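Local coordinates for protein enoyl-CoA hydratase (Mycobacterium tuberculosis, PDB 5KJP) that probably catalyses the reversible addition of water to the double bond of 2-enoyl-CoA thioesters, as a crotonase-superfamily enzyme of fatty acid metabolism, at residues Ile127-Asp132 against Leu173-Ala178; Glu156-Ala161 against Leu181-Val186. All blocks are in the same frame, centred on the assembly; numbering follows the deposited sequence. Where two conformers were deposited one is given.

Contact 1. Residues Ile127-Asp132 against Leu173-Ala178; sequences IVAARD and LPAERA
Ala175 and Glu176, in the first turn of helix 175-180, meet the C-terminal end of strand 126-130 and the residue that follows it, Arg131. The strand belongs to the parallel part of the main sheet of the crotonase fold, and the helix, entered through Pro174 at its N-cap, packs beside the point where the chain leaves that sheet.

The apolar part is small. The methyl of Ala175 points to the strand and rests near the methyl of Ala129, CB to CB 4.2 Å. Leu187 of the adjacent strand 186-188 also packs on Ala175 and Glu176. Separate from this is a tight approach of a backbone oxygen to the same methyl, Ala130 O lying 3.1 Å from Ala175 CB.

Water joins the two backbones. Water 1 donates to Arg131 O at 2.7 Å and accepts from Glu176 N at 3.0 Å, so an amide of the first helical turn is served by solvent that is itself anchored on the loop after the strand.

The charged part lies at the exposed margin. Arg131 runs extended from CG to NE, and the chain of Glu176, with CG anti to its carbonyl carbon (chi1 -73°), crosses it obliquely, bringing OE2 to the edge of the guanidinium; OE2 also lies 3.8 Å from Arg131 CD. Glu189 is a second, long and weak ionic partner, at Arg131 NE. The salt bridge is made by one nitrogen and one oxygen, with the two planar groups 86° apart: Arg131 NH1 donates within its guanidinium plane to the anti side of Glu176 OE2, somewhat out of the carboxylate plane, at 3.0 Å and an N-H...O angle of 147°.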
loop_
_atom_site.group_PDB
_atom_site.type_symbol
_atom_site.label_atom_id
_atom_site.label_comp_id
_atom_site.label_asym_id
_atom_site.label_seq_id
_atom_site.Cartn_x
_atom_site.Cartn_y
_atom_site.Cartn_z
ATOM N N ILE A 127 11.472 -9.137 -6.876
ATOM C CA ILE A 127 12.589 -9.610 -6.076
ATOM C C ILE A 127 12.428 -11.080 -5.708
ATOM O O ILE A 127 11.410 -11.496 -5.147
ATOM C CB ILE A 127 12.752 -8.775 -4.783
ATOM C CG1 ILE A 127 13.014 -7.301 -5.123
ATOM C CG2 ILE A 127 13.883 -9.352 -3.917
ATOM C CD1 ILE A 127 13.019 -6.365 -3.903
ATOM N N VAL A 128 13.443 -11.861 -6.051
ATOM C CA VAL A 128 13.581 -13.223 -5.564
ATOM C C VAL A 128 14.705 -13.217 -4.545
ATOM O O VAL A 128 15.804 -12.738 -4.836
ATOM C CB VAL A 128 13.900 -14.205 -6.706
ATOM C CG1 VAL A 128 14.115 -15.616 -6.155
ATOM C CG2 VAL A 128 12.776 -14.178 -7.744
ATOM N N ALA A 129 14.443 -13.712 -3.342
ATOM C CA ALA A 129 15.464 -13.648 -2.304
ATOM C C ALA A 129 15.635 -14.973 -1.573
ATOM O O ALA A 129 14.658 -15.672 -1.279
ATOM C CB ALA A 129 15.130 -12.533 -1.307
ATOM N N ALA A 130 16.886 -15.315 -1.285
ATOM C CA ALA A 130 17.186 -16.480 -0.461
ATOM C C ALA A 130 16.585 -16.301 0.927
ATOM O O ALA A 130 16.499 -15.185 1.430
ATOM C CB ALA A 130 18.693 -16.699 -0.369
ATOM N N ARG A 131 16.174 -17.403 1.546
ATOM C CA ARG A 131 15.531 -17.348 2.856
ATOM C C ARG A 131 16.459 -16.799 3.936
ATOM O O ARG A 131 15.999 -16.357 4.986
ATOM C CB ARG A 131 15.028 -18.741 3.255
ATOM C CG ARG A 131 13.849 -19.211 2.423
ATOM C CD ARG A 131 13.307 -20.557 2.891
ATOM N NE ARG A 131 12.131 -20.933 2.111
ATOM C CZ ARG A 131 10.889 -20.568 2.415
ATOM N NH1 ARG A 131 10.660 -19.828 3.493
ATOM N NH2 ARG A 131 9.877 -20.949 1.645
ATOM N N ASP A 132 17.767 -16.827 3.686
ATOM C CA ASP A 132 18.719 -16.330 4.674
ATOM C C ASP A 132 19.321 -14.989 4.267
ATOM O O ASP A 132 20.327 -14.558 4.831
ATOM C CB ASP A 132 19.830 -17.358 4.913
ATOM C CG ASP A 132 20.628 -17.660 3.658
ATOM O OD1 ASP A 132 20.158 -17.321 2.552
ATOM O OD2 ASP A 132 21.721 -18.249 3.782
ATOM N N LEU A 173 16.184 -6.029 7.473
ATOM C CA LEU A 173 14.921 -6.686 7.188
ATOM C C LEU A 173 15.191 -8.090 6.644
ATOM O O LEU A 173 15.606 -8.236 5.491
ATOM C CB LEU A 173 14.109 -5.867 6.176
ATOM C CG LEU A 173 12.788 -6.476 5.679
ATOM C CD1 LEU A 173 11.796 -6.592 6.824
ATOM C CD2 LEU A 173 12.212 -5.638 4.543
ATOM N N PRO A 174 14.967 -9.124 7.470
ATOM C CA PRO A 174 15.211 -10.493 7.004
ATOM C C PRO A 174 14.297 -10.835 5.831
ATOM O O PRO A 174 13.159 -10.353 5.766
ATOM C CB PRO A 174 14.895 -11.355 8.232
ATOM C CG PRO A 174 14.972 -10.406 9.405
ATOM C CD PRO A 174 14.485 -9.094 8.861
ATOM N N ALA A 175 14.797 -11.648 4.908
ATOM C CA ALA A 175 14.053 -11.986 3.697
ATOM C C ALA A 175 12.671 -12.570 3.981
ATOM O O ALA A 175 11.713 -12.283 3.256
ATOM C CB ALA A 175 14.851 -12.954 2.855
ATOM N N GLU A 176 12.557 -13.396 5.018
ATOM C CA GLU A 176 11.282 -14.060 5.268
ATOM C C GLU A 176 10.219 -13.043 5.691
ATOM O O GLU A 176 9.081 -13.099 5.226
ATOM C CB GLU A 176 11.446 -15.177 6.302
ATOM C CG GLU A 176 12.185 -16.377 5.707
ATOM C CD GLU A 176 12.115 -17.628 6.561
ATOM O OE1 GLU A 176 12.138 -17.506 7.803
ATOM O OE2 GLU A 176 12.045 -18.734 5.979
ATOM N N ARG A 177 10.607 -12.097 6.537
ATOM C CA ARG A 177 9.745 -10.969 6.881
ATOM C C ARG A 177 9.432 -10.114 5.648
ATOM O O ARG A 177 8.298 -9.672 5.453
ATOM C CB ARG A 177 10.407 -10.108 7.960
ATOM C CG ARG A 177 9.615 -8.868 8.343
ATOM C CD ARG A 177 8.517 -9.157 9.350
ATOM N NE ARG A 177 7.973 -7.909 9.879
ATOM C CZ ARG A 177 6.680 -7.618 9.929
ATOM N NH1 ARG A 177 5.783 -8.498 9.493
ATOM N NH2 ARG A 177 6.283 -6.451 10.426
ATOM N N ALA A 178 10.449 -9.874 4.825
ATOM C CA ALA A 178 10.270 -9.106 3.598
ATOM C C ALA A 178 9.256 -9.769 2.658
ATOM O O ALA A 178 8.517 -9.084 1.949
ATOM C CB ALA A 178 11.607 -8.915 2.893
HETATM O O HOH W 1 14.838 -14.460 6.561
#

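Contact 2. Residues Glu156-Ala161 against Leu181-Val186; sequences ERIPYA and LGLVNV
Arg157 opens the contact, in the weakly bonded last part of helix 150-157, where its side chain crosses that of Leu183 at about a right angle. Leu183 CD1 lies 4.0 Å from Arg157 CB and comes equally near NE. The arginine chain is bent at chi2 and chi3. In the conformer described, one of two deposited, NH1 donates to Leu122 O, and NH2 donates to water 3, which in turn donates to Leu183 O. A second bridge starts from the backbone, as water 2 donates both to Arg157 O at 2.7 Å and to Gly182 O at 2.8 Å. No direct hydrogen bond joins the segments, so their polar link is made by these two waters. Across from Arg157 O, Gly182 has a positive phi (92°) and ends helix 175-180 in a Schellman motif.

Ile158 supplies the apolar centre. Its CG1 sits between the backbone N and the carbonyl carbon (chi1 65°), which leaves CG2 to do the touching, 3.5 Å from Leu183 CB and 3.9 Å from Leu181 CB.

Pro159, the N-cap of helix 160-169, continues the row. Its CD meets Leu181 CD2 at 3.9 Å and lies 3.8 Å from Leu181 O.

The contact thus joins the bend between helices 150-157 and 160-169 to the loop that leads from helix 175-180 into strand 186-188. Ala163 and Leu166 of helix 160-169 pack against Ile158, Leu173 of strand 173-174 touches both leucines, and Ile127 of strand 126-130 lies against Arg157 and Leu183, while Pro159 packs on Gly182 of the second subunit.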
loop_
_atom_site.group_PDB
_atom_site.type_symbol
_atom_site.label_atom_id
_atom_site.label_comp_id
_atom_site.label_asym_id
_atom_site.label_seq_id
_atom_site.Cartn_x
_atom_site.Cartn_y
_atom_site.Cartn_z
ATOM N N GLU A 156 6.303 2.325 -0.752
ATOM C CA GLU A 156 5.338 1.930 -1.767
ATOM C C GLU A 156 5.338 0.425 -1.988
ATOM O O GLU A 156 4.448 -0.101 -2.655
ATOM C CB GLU A 156 5.622 2.636 -3.090
ATOM C CG GLU A 156 5.536 4.145 -3.026
ATOM C CD GLU A 156 5.921 4.796 -4.346
ATOM O OE1 GLU A 156 6.413 4.075 -5.241
ATOM O OE2 GLU A 156 5.724 6.019 -4.487
ATOM N N ARG A 157 6.327 -0.267 -1.432
ATOM C CA ARG A 157 6.470 -1.706 -1.638
ATOM C C ARG A 157 6.014 -2.508 -0.421
ATOM O O ARG A 157 5.543 -3.635 -0.556
ATOM C CB ARG A 157 7.923 -2.053 -1.971
ATOM C CG ARG A 157 8.380 -1.588 -3.353
ATOM C CD ARG A 157 7.997 -2.584 -4.451
ATOM N NE ARG A 157 9.109 -3.458 -4.841
ATOM C CZ ARG A 157 10.113 -3.089 -5.638
ATOM N NH1 ARG A 157 10.149 -1.854 -6.124
ATOM N NH2 ARG A 157 11.085 -3.952 -5.943
ATOM N N ILE A 158 6.181 -1.929 0.767
ATOM C CA ILE A 158 5.792 -2.576 2.019
ATOM C C ILE A 158 4.912 -1.608 2.803
ATOM O O ILE A 158 4.790 -0.447 2.408
ATOM C CB ILE A 158 7.035 -2.995 2.853
ATOM C CG1 ILE A 158 7.821 -1.764 3.318
ATOM C CG2 ILE A 158 7.920 -3.955 2.060
ATOM C CD1 ILE A 158 8.968 -2.112 4.279
ATOM N N PRO A 159 4.267 -2.078 3.892
ATOM C CA PRO A 159 3.395 -1.130 4.596
ATOM C C PRO A 159 4.170 0.094 5.068
ATOM O O PRO A 159 5.309 -0.023 5.524
ATOM C CB PRO A 159 2.862 -1.945 5.777
ATOM C CG PRO A 159 2.909 -3.373 5.288
ATOM C CD PRO A 159 4.169 -3.434 4.465
ATOM N N TYR A 160 3.549 1.255 4.895
ATOM C CA TYR A 160 4.150 2.553 5.170
ATOM C C TYR A 160 4.909 2.619 6.495
ATOM O O TYR A 160 6.045 3.094 6.547
ATOM C CB TYR A 160 3.047 3.615 5.137
ATOM C CG TYR A 160 3.478 5.017 5.516
ATOM C CD1 TYR A 160 3.507 5.421 6.845
ATOM C CD2 TYR A 160 3.826 5.944 4.543
ATOM C CE1 TYR A 160 3.891 6.698 7.201
ATOM C CE2 TYR A 160 4.202 7.239 4.891
ATOM C CZ TYR A 160 4.234 7.605 6.224
ATOM O OH TYR A 160 4.614 8.879 6.597
ATOM N N ALA A 161 4.286 2.139 7.565
ATOM C CA ALA A 161 4.869 2.277 8.895
ATOM C C ALA A 161 6.106 1.403 9.067
ATOM O O ALA A 161 7.008 1.750 9.830
ATOM C CB ALA A 161 3.839 1.939 9.963
ATOM N N LEU A 181 5.806 -9.102 3.978
ATOM C CA LEU A 181 5.420 -7.711 3.770
ATOM C C LEU A 181 5.174 -7.389 2.297
ATOM O O LEU A 181 4.736 -6.286 1.968
ATOM C CB LEU A 181 6.500 -6.774 4.319
ATOM C CG LEU A 181 6.774 -6.831 5.818
ATOM C CD1 LEU A 181 8.002 -5.987 6.148
ATOM C CD2 LEU A 181 5.550 -6.365 6.604
ATOM N N GLY A 182 5.487 -8.334 1.415
ATOM C CA GLY A 182 5.238 -8.157 -0.008
ATOM C C GLY A 182 6.378 -7.569 -0.825
ATOM O O GLY A 182 6.218 -7.334 -2.022
ATOM N N LEU A 183 7.523 -7.331 -0.191
ATOM C CA LEU A 183 8.700 -6.825 -0.891
ATOM C C LEU A 183 9.349 -7.922 -1.736
ATOM O O LEU A 183 9.809 -7.682 -2.856
ATOM C CB LEU A 183 9.717 -6.267 0.101
ATOM C CG LEU A 183 11.063 -5.822 -0.478
ATOM C CD1 LEU A 183 10.879 -4.623 -1.413
ATOM C CD2 LEU A 183 12.067 -5.521 0.634
ATOM N N VAL A 184 9.386 -9.128 -1.179
ATOM C CA VAL A 184 9.977 -10.270 -1.861
ATOM C C VAL A 184 8.873 -11.111 -2.499
ATOM O O VAL A 184 7.950 -11.561 -1.821
ATOM C CB VAL A 184 10.812 -11.140 -0.889
ATOM C CG1 VAL A 184 11.151 -12.479 -1.524
ATOM C CG2 VAL A 184 12.089 -10.397 -0.453
ATOM N N ASN A 185 8.967 -11.306 -3.809
ATOM C CA ASN A 185 8.001 -12.113 -4.545
ATOM C C ASN A 185 8.143 -13.606 -4.279
ATOM O O ASN A 185 7.158 -14.316 -4.064
ATOM C CB ASN A 185 8.150 -11.853 -6.044
ATOM C CG ASN A 185 7.831 -10.426 -6.411
ATOM O OD1 ASN A 185 8.698 -9.547 -6.375
ATOM N ND2 ASN A 185 6.573 -10.181 -6.751
ATOM N N VAL A 186 9.385 -14.074 -4.308
ATOM C CA VAL A 186 9.687 -15.490 -4.195
ATOM C C VAL A 186 10.801 -15.713 -3.182
ATOM O O VAL A 186 11.873 -15.113 -3.291
ATOM C CB VAL A 186 10.115 -16.080 -5.568
ATOM C CG1 VAL A 186 10.570 -17.541 -5.422
ATOM C CG2 VAL A 186 8.981 -15.947 -6.593
HETATM O O HOH W 2 5.750 -4.770 -2.981
HETATM O O HOH W 3 9.823 -6.318 -5.231
#

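The segments of contacts 1 and 2 alternate along the chain, and their centres lie 11 Å apart. Strand 126-130 connects them directly: Ile127 O is 2.8 Å from Asn185 N and Ala129 N is 2.9 Å from Val186 O, both probable hydrogen bonds that draw the end of 181-186 alongside the strand as 186-188 joins the sheet. Ile127 CD1 also packs 3.6 Å from Leu183 O. Helix 175-180 has its start in contact 1 and its Schellman end in contact 2. Contact 2 is also part of the subunit interface, where Asn185 ND2 donates to Glu165 OE1 and Ala161 O of the third subunit.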